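Local structure of Beta/alpha-amylase (Paenibacillus polymyxa, 3VOC) at residues K311-D316 / K352-N357; P152-S157 / S270-R275; F183-E188 / I222-D227. The protein hydrolyses alpha-1,4-glucosidic linkages of polysaccharides, the beta-amylase domain described here removing successive maltose units from the non-reducing ends of the chains. All coordinates share one frame; numbering follows the deposited sequence. Where two conformers were deposited one is given.

Contact 1: residues K311-D316 / K352-N357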
loop_
_atom_site.group_PDB
_atom_site.type_symbol
_atom_site.label_atom_id
_atom_site.label_comp_id
_atom_site.label_asym_id
_atom_site.label_seq_id
_atom_site.Cartn_x
_atom_site.Cartn_y
_atom_site.Cartn_z
ATOM N N LYS A 311 1.607 14.150 4.713
ATOM C CA LYS A 311 2.279 13.258 5.655
ATOM C C LYS A 311 3.439 12.506 4.997
ATOM O O LYS A 311 4.458 12.267 5.646
ATOM C CB LYS A 311 1.284 12.291 6.319
ATOM C CG LYS A 311 1.853 11.503 7.488
ATOM C CD LYS A 311 1.986 12.361 8.754
ATOM C CE LYS A 311 2.534 11.553 9.917
ATOM N NZ LYS A 311 3.092 12.479 10.955
ATOM N N PHE A 312 3.292 12.144 3.716
ATOM C CA PHE A 312 4.417 11.580 2.958
ATOM C C PHE A 312 5.591 12.562 2.932
ATOM O O PHE A 312 6.728 12.190 3.214
ATOM C CB PHE A 312 4.005 11.204 1.523
ATOM C CG PHE A 312 3.402 9.840 1.414
ATOM C CD1 PHE A 312 2.086 9.620 1.827
ATOM C CD2 PHE A 312 4.148 8.769 0.918
ATOM C CE1 PHE A 312 1.511 8.358 1.749
ATOM C CE2 PHE A 312 3.579 7.482 0.825
ATOM C CZ PHE A 312 2.250 7.282 1.241
ATOM N N LYS A 313 5.297 13.822 2.614
ATOM C CA LYS A 313 6.323 14.859 2.578
ATOM C C LYS A 313 6.984 14.992 3.943
ATOM O O LYS A 313 8.210 15.030 4.031
ATOM C CB LYS A 313 5.716 16.207 2.186
ATOM C CG LYS A 313 6.759 17.271 1.860
ATOM C CD LYS A 313 6.087 18.525 1.297
ATOM C CE LYS A 313 7.089 19.634 0.931
ATOM N NZ LYS A 313 8.104 19.172 -0.059
ATOM N N ASP A 314 6.167 15.080 4.996
ATOM C CA ASP A 314 6.682 15.243 6.368
ATOM C C ASP A 314 7.547 14.059 6.782
ATOM O O ASP A 314 8.566 14.247 7.459
ATOM C CB ASP A 314 5.548 15.423 7.388
ATOM C CG ASP A 314 4.786 16.730 7.203
ATOM O OD1 ASP A 314 5.271 17.651 6.496
ATOM O OD2 ASP A 314 3.687 16.832 7.782
ATOM N N ALA A 315 7.132 12.847 6.395
ATOM C CA ALA A 315 7.892 11.639 6.748
ATOM C C ALA A 315 9.096 11.409 5.829
ATOM O O ALA A 315 9.893 10.473 6.037
ATOM C CB ALA A 315 6.986 10.415 6.753
ATOM N N ASP A 316 9.232 12.263 4.819
ATOM C CA ASP A 316 10.296 12.138 3.825
ATOM C C ASP A 316 10.260 10.743 3.200
ATOM O O ASP A 316 11.246 10.000 3.234
ATOM C CB ASP A 316 11.676 12.455 4.429
ATOM C CG ASP A 316 12.762 12.538 3.375
ATOM O OD1 ASP A 316 12.467 13.025 2.276
ATOM O OD2 ASP A 316 13.905 12.106 3.644
ATOM N N LYS A 352 3.168 19.570 -3.970
ATOM C CA LYS A 352 3.892 19.501 -2.695
ATOM C C LYS A 352 5.353 19.093 -2.830
ATOM O O LYS A 352 6.091 19.095 -1.847
ATOM C CB LYS A 352 3.183 18.558 -1.717
ATOM C CG LYS A 352 1.772 18.999 -1.381
ATOM C CD LYS A 352 1.231 18.208 -0.219
ATOM C CE LYS A 352 -0.160 18.665 0.152
ATOM N NZ LYS A 352 -0.150 19.847 1.055
ATOM N N GLY A 353 5.788 18.750 -4.033
ATOM C CA GLY A 353 7.156 18.282 -4.194
ATOM C C GLY A 353 7.366 16.895 -3.605
ATOM O O GLY A 353 8.465 16.575 -3.156
ATOM N N VAL A 354 6.319 16.072 -3.593
ATOM C CA VAL A 354 6.465 14.656 -3.234
ATOM C C VAL A 354 6.799 13.861 -4.494
ATOM O O VAL A 354 6.047 13.897 -5.467
ATOM C CB VAL A 354 5.193 14.103 -2.547
ATOM C CG1 VAL A 354 5.304 12.589 -2.303
ATOM C CG2 VAL A 354 4.950 14.834 -1.215
ATOM N N ARG A 355 7.926 13.155 -4.478
ATOM C CA ARG A 355 8.346 12.347 -5.628
ATOM C C ARG A 355 7.344 11.227 -5.908
ATOM O O ARG A 355 6.982 10.474 -4.997
ATOM C CB ARG A 355 9.721 11.742 -5.383
ATOM C CG ARG A 355 10.878 12.780 -5.311
ATOM C CD ARG A 355 12.143 12.156 -4.753
ATOM N NE ARG A 355 12.530 10.950 -5.491
ATOM C CZ ARG A 355 13.326 10.939 -6.561
ATOM N NH1 ARG A 355 13.838 12.068 -7.042
ATOM N NH2 ARG A 355 13.624 9.792 -7.152
ATOM N N LEU A 356 6.919 11.122 -7.169
ATOM C CA LEU A 356 5.979 10.090 -7.601
ATOM C C LEU A 356 6.628 8.895 -8.297
ATOM O O LEU A 356 7.490 9.045 -9.174
ATOM C CB LEU A 356 4.942 10.673 -8.551
ATOM C CG LEU A 356 3.891 11.592 -7.965
ATOM C CD1 LEU A 356 3.383 12.490 -9.068
ATOM C CD2 LEU A 356 2.725 10.800 -7.312
ATOM N N ASN A 357 6.166 7.714 -7.902
ATOM C CA ASN A 357 6.439 6.463 -8.619
ATOM C C ASN A 357 5.110 5.793 -8.952
ATOM O O ASN A 357 4.132 5.955 -8.221
ATOM C CB ASN A 357 7.308 5.534 -7.764
ATOM C CG ASN A 357 8.674 6.143 -7.439
ATOM O OD1 ASN A 357 8.938 6.531 -6.299
ATOM N ND2 ASN A 357 9.545 6.230 -8.447
HETATM O O HOH W 1 9.837 16.991 -0.260
#

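Contact 2: residues P152-S157 / S270-R275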
loop_
_atom_site.group_PDB
_atom_site.type_symbol
_atom_site.label_atom_id
_atom_site.label_comp_id
_atom_site.label_asym_id
_atom_site.label_seq_id
_atom_site.Cartn_x
_atom_site.Cartn_y
_atom_site.Cartn_z
ATOM N N PRO A 152 18.652 0.647 -5.038
ATOM C CA PRO A 152 18.553 2.085 -5.296
ATOM C C PRO A 152 17.414 2.772 -4.548
ATOM O O PRO A 152 17.332 4.001 -4.548
ATOM C CB PRO A 152 18.261 2.134 -6.793
ATOM C CG PRO A 152 17.437 0.896 -7.038
ATOM C CD PRO A 152 17.935 -0.146 -6.055
ATOM N N LYS A 153 16.553 1.981 -3.919
ATOM C CA LYS A 153 15.308 2.474 -3.342
ATOM C C LYS A 153 14.734 1.343 -2.508
ATOM O O LYS A 153 14.943 0.161 -2.822
ATOM C CB LYS A 153 14.344 2.881 -4.468
ATOM C CG LYS A 153 13.043 3.503 -4.003
ATOM C CD LYS A 153 12.516 4.479 -5.040
ATOM C CE LYS A 153 11.631 5.548 -4.358
ATOM N NZ LYS A 153 11.283 6.679 -5.257
ATOM N N ILE A 154 14.039 1.685 -1.429
ATOM C CA ILE A 154 13.379 0.672 -0.587
ATOM C C ILE A 154 11.915 1.044 -0.385
ATOM O O ILE A 154 11.622 2.215 -0.149
ATOM C CB ILE A 154 14.073 0.549 0.803
ATOM C CG1 ILE A 154 15.550 0.142 0.619
ATOM C CG2 ILE A 154 13.321 -0.452 1.701
ATOM C CD1 ILE A 154 16.438 0.258 1.875
ATOM N N TYR A 155 11.012 0.055 -0.472
ATOM C CA TYR A 155 9.590 0.302 -0.200
ATOM C C TYR A 155 9.171 -0.244 1.159
ATOM O O TYR A 155 9.686 -1.277 1.615
ATOM C CB TYR A 155 8.674 -0.272 -1.311
ATOM C CG TYR A 155 8.780 0.472 -2.645
ATOM C CD1 TYR A 155 8.865 1.873 -2.689
ATOM C CD2 TYR A 155 8.793 -0.218 -3.862
ATOM C CE1 TYR A 155 8.986 2.567 -3.917
ATOM C CE2 TYR A 155 8.898 0.462 -5.090
ATOM C CZ TYR A 155 8.990 1.856 -5.112
ATOM O OH TYR A 155 9.105 2.541 -6.325
ATOM N N LEU A 156 8.228 0.453 1.799
ATOM C CA LEU A 156 7.615 -0.036 3.024
ATOM C C LEU A 156 6.212 -0.497 2.688
ATOM O O LEU A 156 5.623 -0.012 1.709
ATOM C CB LEU A 156 7.531 1.081 4.058
ATOM C CG LEU A 156 8.845 1.791 4.372
ATOM C CD1 LEU A 156 8.607 2.826 5.460
ATOM C CD2 LEU A 156 9.975 0.803 4.752
ATOM N N SER A 157 5.676 -1.405 3.508
ATOM C CA SER A 157 4.279 -1.803 3.442
ATOM C C SER A 157 3.489 -1.104 4.561
ATOM O O SER A 157 3.717 -1.344 5.762
ATOM C CB SER A 157 4.157 -3.326 3.565
ATOM O OG SER A 157 2.803 -3.710 3.723
ATOM N N SER A 270 21.718 5.475 7.209
ATOM C CA SER A 270 23.183 5.390 7.353
ATOM C C SER A 270 23.779 4.089 6.784
ATOM O O SER A 270 24.985 3.890 6.820
ATOM C CB SER A 270 23.589 5.593 8.813
ATOM O OG SER A 270 23.103 4.523 9.598
ATOM N N VAL A 271 22.937 3.212 6.246
ATOM C CA VAL A 271 23.403 1.955 5.677
ATOM C C VAL A 271 23.250 2.028 4.164
ATOM O O VAL A 271 24.213 1.814 3.419
ATOM C CB VAL A 271 22.631 0.748 6.273
ATOM C CG1 VAL A 271 22.995 -0.544 5.555
ATOM C CG2 VAL A 271 22.908 0.638 7.801
ATOM N N PHE A 272 22.042 2.361 3.714
ATOM C CA PHE A 272 21.752 2.484 2.291
ATOM C C PHE A 272 21.736 3.934 1.826
ATOM O O PHE A 272 22.305 4.251 0.791
ATOM C CB PHE A 272 20.427 1.796 1.979
ATOM C CG PHE A 272 20.414 0.344 2.366
ATOM C CD1 PHE A 272 19.655 -0.093 3.450
ATOM C CD2 PHE A 272 21.211 -0.573 1.679
ATOM C CE1 PHE A 272 19.649 -1.439 3.816
ATOM C CE2 PHE A 272 21.223 -1.920 2.042
ATOM C CZ PHE A 272 20.443 -2.358 3.105
ATOM N N GLY A 273 21.074 4.805 2.585
ATOM C CA GLY A 273 20.987 6.219 2.221
ATOM C C GLY A 273 20.250 6.426 0.906
ATOM O O GLY A 273 20.606 7.302 0.112
ATOM N N VAL A 274 19.208 5.637 0.677
ATOM C CA VAL A 274 18.421 5.760 -0.553
ATOM C C VAL A 274 17.027 6.294 -0.224
ATOM O O VAL A 274 16.645 6.336 0.945
ATOM C CB VAL A 274 18.294 4.398 -1.273
ATOM C CG1 VAL A 274 19.654 3.938 -1.834
ATOM C CG2 VAL A 274 17.660 3.345 -0.324
ATOM N N ARG A 275 16.279 6.717 -1.245
ATOM C CA ARG A 275 14.858 7.086 -1.062
ATOM C C ARG A 275 14.049 5.894 -0.542
ATOM O O ARG A 275 14.252 4.756 -0.980
ATOM C CB ARG A 275 14.224 7.560 -2.385
ATOM C CG ARG A 275 14.816 8.838 -2.998
ATOM C CD ARG A 275 14.865 9.982 -1.990
ATOM N NE ARG A 275 13.532 10.314 -1.495
ATOM C CZ ARG A 275 13.292 11.103 -0.454
ATOM N NH1 ARG A 275 14.296 11.642 0.225
ATOM N NH2 ARG A 275 12.038 11.341 -0.067
HETATM O O HOH W 2 17.390 6.698 -3.785
#

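Contact 3: residues F183-E188 / I222-D227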
loop_
_atom_site.group_PDB
_atom_site.type_symbol
_atom_site.label_atom_id
_atom_site.label_comp_id
_atom_site.label_asym_id
_atom_site.label_seq_id
_atom_site.Cartn_x
_atom_site.Cartn_y
_atom_site.Cartn_z
ATOM N N PHE A 183 -16.067 0.229 6.660
ATOM C CA PHE A 183 -15.192 0.806 7.691
ATOM C C PHE A 183 -14.613 -0.300 8.585
ATOM O O PHE A 183 -15.252 -1.324 8.797
ATOM C CB PHE A 183 -15.941 1.853 8.542
ATOM C CG PHE A 183 -16.287 3.116 7.795
ATOM C CD1 PHE A 183 -17.609 3.505 7.643
ATOM C CD2 PHE A 183 -15.294 3.928 7.265
ATOM C CE1 PHE A 183 -17.939 4.668 6.950
ATOM C CE2 PHE A 183 -15.617 5.110 6.565
ATOM C CZ PHE A 183 -16.941 5.478 6.413
ATOM N N GLN A 184 -13.413 -0.068 9.113
ATOM C CA GLN A 184 -12.609 -1.108 9.758
ATOM C C GLN A 184 -12.161 -0.678 11.152
ATOM O O GLN A 184 -11.005 -0.904 11.558
ATOM C CB GLN A 184 -11.390 -1.418 8.878
ATOM C CG GLN A 184 -11.746 -1.931 7.472
ATOM C CD GLN A 184 -12.410 -3.302 7.519
ATOM O OE1 GLN A 184 -12.020 -4.153 8.314
ATOM N NE2 GLN A 184 -13.414 -3.522 6.659
ATOM N N ALA A 185 -13.077 -0.042 11.886
ATOM C CA ALA A 185 -12.756 0.523 13.185
ATOM C C ALA A 185 -13.636 -0.070 14.276
ATOM O O ALA A 185 -14.013 0.635 15.220
ATOM C CB ALA A 185 -12.905 2.063 13.146
ATOM N N TYR A 186 -13.935 -1.371 14.165
ATOM C CA TYR A 186 -14.921 -1.996 15.063
ATOM C C TYR A 186 -14.367 -2.898 16.138
ATOM O O TYR A 186 -15.128 -3.433 16.957
ATOM C CB TYR A 186 -16.087 -2.624 14.281
ATOM C CG TYR A 186 -16.758 -1.552 13.459
ATOM C CD1 TYR A 186 -17.873 -0.850 13.947
ATOM C CD2 TYR A 186 -16.224 -1.165 12.239
ATOM C CE1 TYR A 186 -18.458 0.188 13.190
ATOM C CE2 TYR A 186 -16.788 -0.146 11.490
ATOM C CZ TYR A 186 -17.904 0.533 11.967
ATOM O OH TYR A 186 -18.461 1.537 11.190
ATOM N N THR A 187 -13.042 -3.041 16.181
ATOM C CA THR A 187 -12.426 -3.667 17.355
ATOM C C THR A 187 -12.694 -2.780 18.566
ATOM O O THR A 187 -12.929 -1.568 18.426
ATOM C CB THR A 187 -10.903 -3.857 17.218
ATOM O OG1 THR A 187 -10.291 -2.614 16.843
ATOM C CG2 THR A 187 -10.583 -4.933 16.171
ATOM N N GLU A 188 -12.682 -3.373 19.753
ATOM C CA GLU A 188 -12.816 -2.573 20.963
ATOM C C GLU A 188 -11.700 -1.541 21.047
ATOM O O GLU A 188 -11.942 -0.405 21.462
ATOM C CB GLU A 188 -12.856 -3.446 22.212
ATOM C CG GLU A 188 -14.119 -4.318 22.298
ATOM C CD GLU A 188 -15.400 -3.502 22.154
ATOM O OE1 GLU A 188 -15.546 -2.462 22.832
ATOM O OE2 GLU A 188 -16.267 -3.900 21.353
ATOM N N ILE A 222 -20.154 6.445 22.313
ATOM C CA ILE A 222 -19.532 6.924 21.084
ATOM C C ILE A 222 -19.074 5.718 20.272
ATOM O O ILE A 222 -18.331 4.874 20.767
ATOM C CB ILE A 222 -18.324 7.832 21.371
ATOM C CG1 ILE A 222 -18.769 9.103 22.101
ATOM C CG2 ILE A 222 -17.553 8.148 20.064
ATOM C CD1 ILE A 222 -17.612 9.922 22.660
ATOM N N ASN A 223 -19.520 5.660 19.020
ATOM C CA ASN A 223 -19.168 4.572 18.118
ATOM C C ASN A 223 -18.858 5.090 16.719
ATOM O O ASN A 223 -19.305 6.179 16.366
ATOM C CB ASN A 223 -20.327 3.587 18.033
ATOM C CG ASN A 223 -20.455 2.750 19.271
ATOM O OD1 ASN A 223 -19.618 1.897 19.539
ATOM N ND2 ASN A 223 -21.516 2.984 20.038
ATOM N N PRO A 224 -18.126 4.295 15.908
ATOM C CA PRO A 224 -18.021 4.582 14.478
ATOM C C PRO A 224 -19.413 4.402 13.843
ATOM O O PRO A 224 -20.330 3.955 14.537
ATOM C CB PRO A 224 -17.049 3.501 13.976
ATOM C CG PRO A 224 -16.301 3.084 15.184
ATOM C CD PRO A 224 -17.325 3.114 16.271
ATOM N N PRO A 225 -19.574 4.736 12.544
ATOM C CA PRO A 225 -20.896 4.626 11.918
ATOM C C PRO A 225 -21.461 3.231 12.072
ATOM O O PRO A 225 -20.752 2.257 11.880
ATOM C CB PRO A 225 -20.605 4.928 10.449
ATOM C CG PRO A 225 -19.443 5.844 10.514
ATOM C CD PRO A 225 -18.584 5.273 11.595
ATOM N N THR A 226 -22.715 3.162 12.499
ATOM C CA THR A 226 -23.370 1.897 12.788
ATOM C C THR A 226 -24.262 1.540 11.605
ATOM O O THR A 226 -25.228 0.782 11.733
ATOM C CB THR A 226 -24.169 1.974 14.112
ATOM O OG1 THR A 226 -24.887 3.213 14.166
ATOM C CG2 THR A 226 -23.221 1.899 15.307
ATOM N N ASP A 227 -23.896 2.124 10.462
ATOM C CA ASP A 227 -24.500 1.913 9.147
ATOM C C ASP A 227 -23.652 2.666 8.111
ATOM O O ASP A 227 -23.869 3.857 7.872
ATOM C CB ASP A 227 -25.963 2.402 9.120
ATOM C CG ASP A 227 -26.183 3.717 9.885
ATOM O OD1 ASP A 227 -27.323 4.231 9.835
ATOM O OD2 ASP A 227 -25.242 4.247 10.531
#

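Contact 1: residues K311-D316 / K352-N357
A helix C-terminus in the outer layer of the (beta/alpha)8 barrel is gripped here by a lysine from the neighbouring helix: K313, on helix 305-315, reaches to K352, where helix 338-352 ends. K313 NZ donates to K352 O at 2.7 Å, nearly in line with the carbonyl, the C=O...N angle being 168°. The lysine stretches out from CB to CE, and a bend in its last torsion (chi4 58°) swings NZ onto the oxygen, with CE also close to K352 O at 3.0 Å. A water carries the grip one residue further, accepting from K313 NZ at 2.8 Å and donating to G353 O at 3.2 Å. An ammonium at this spot probably offsets the negative end of the helix dipole; the ammonium of K352 itself is turned elsewhere. Beside the polar link, at the root of the lysine, the packing is apolar: V354 CG2 rests 3.7 Å from K313 CB, while V354 CG1 faces F312 CB at 4.3 Å. The F312 ring runs on from there, away from V354, toward L319, L257 and I280. G353 has positive phi and closes the last turn with a Schellman motif, from which the chain leads through V354 into strand 356-359, the helix-to-strand connection typical of an alternating beta/alpha barrel.

Contact 2: residues P152-S157 / S270-R275
The F272 ring meets I154 obliquely, its CD1 3.6 Å from the methyl I154 CD1, the two side chains crossing at about a right angle. One face of the ring is covered by its own neighbour, V271 CG1, 3.8 Å above the plane and over the centre; F140, F144 and I151 pack on the phenyl group as well. V274 fills the step between this aromatic and the strand. Its chi1 of -68° puts CG2 in the crowded position between backbone N and carbonyl carbon, where it reaches I154 CG1 at 3.9 Å. On the P152 side, V274 CB lies 3.4 Å and V274 CG1 3.6 Å from P152 O. With an alanine here both methyls go, which would probably leave a gap beside I154 where CG2 packed and another beside P152 O where CG1 lay, and let the isoleucine side chain shift. Strands 153-156 and 275-279 are neighbours in the parallel barrel, and this contact lies where both begin, at the end remote from the C-terminal strand ends that carry the active site in such barrels. I154 N donates to R275 O at 3.1 Å, with an N-H...O angle of 165°. A step before it the backbones stand further apart, and a water fills in, donating to P152 O and accepting from R275 N. K153 N is buried with no partner. On the barrel side K153 CE passes obliquely across R275 CB. The extended lysine carries NZ on to N357 and D318, whereas R275, folded at chi2 and chi3, turns its guanidinium to D318 and D316. The like charges K153 NZ and R275 NE are 5.7 Å apart, and the D318 carboxylate bridges both groups.

Contact 3: residues F183-E188 / I222-D227
This is a buried loop-to-loop contact in the long excursion between strands 153-156 and 275-279 of the (beta/alpha)8 barrel, with Y186 and F183 of one loop packed on the proline pair P224-P225 of the other. The first loop leads into helix 188-202, for which T187 is the N-cap; the second follows helix 205-212 and precedes helix 240-268. Y186 carries the contact in two ways. P224 CG stands over one face of its ring, offset toward the rim, and P224 CB lies 3.7 Å from Y186 CZ. At the ring edge, in the plane, the hydroxyl donates to the backbone: Y186 OH to P225 O is a very short bond of 2.5 Å. The chi1 of -59° places the ring beside its own backbone N and sends it past P224, the two side chains sliding by in opposite directions, until OH arrives at the P225 carbonyl. That bond probably holds the far end of the ring, though its length is unusually short. P225 turns its CG to F183, 4.0 Å from CE1, crossing the phenylalanine at about a right angle. F183 meets F245 and Y249 edge-to-face, and both prolines pack on F245 too, so helix 240-268 backs the contact. Against A185, P224 CG lies 4.1 Å from CB and 3.4 Å from A185 O, a buried carbonyl oxygen that has no hydrogen-bond partner.

Contacts 1 and 2 have centres 14 Å apart and touch directly: N357 OD1 lies 2.6 Å from K153 NZ, a probable hydrogen bond, and D316 OD1 makes a 2.9 Å salt bridge with R275 NH2. F312 is the part of contact 1 nearest the annotated residues, its side chain about 6 Å from that of K279, a probable substrate-binding residue, and about 9 Å from that of the predicted proton donor E163; in contact 2 the K153 side chain is about 10 Å from that of E359, the probable proton acceptor. Contact 3 stands apart, its centre about 30 Å from that of contact 1 and 36 Å from that of contact 2, away from the annotated sites.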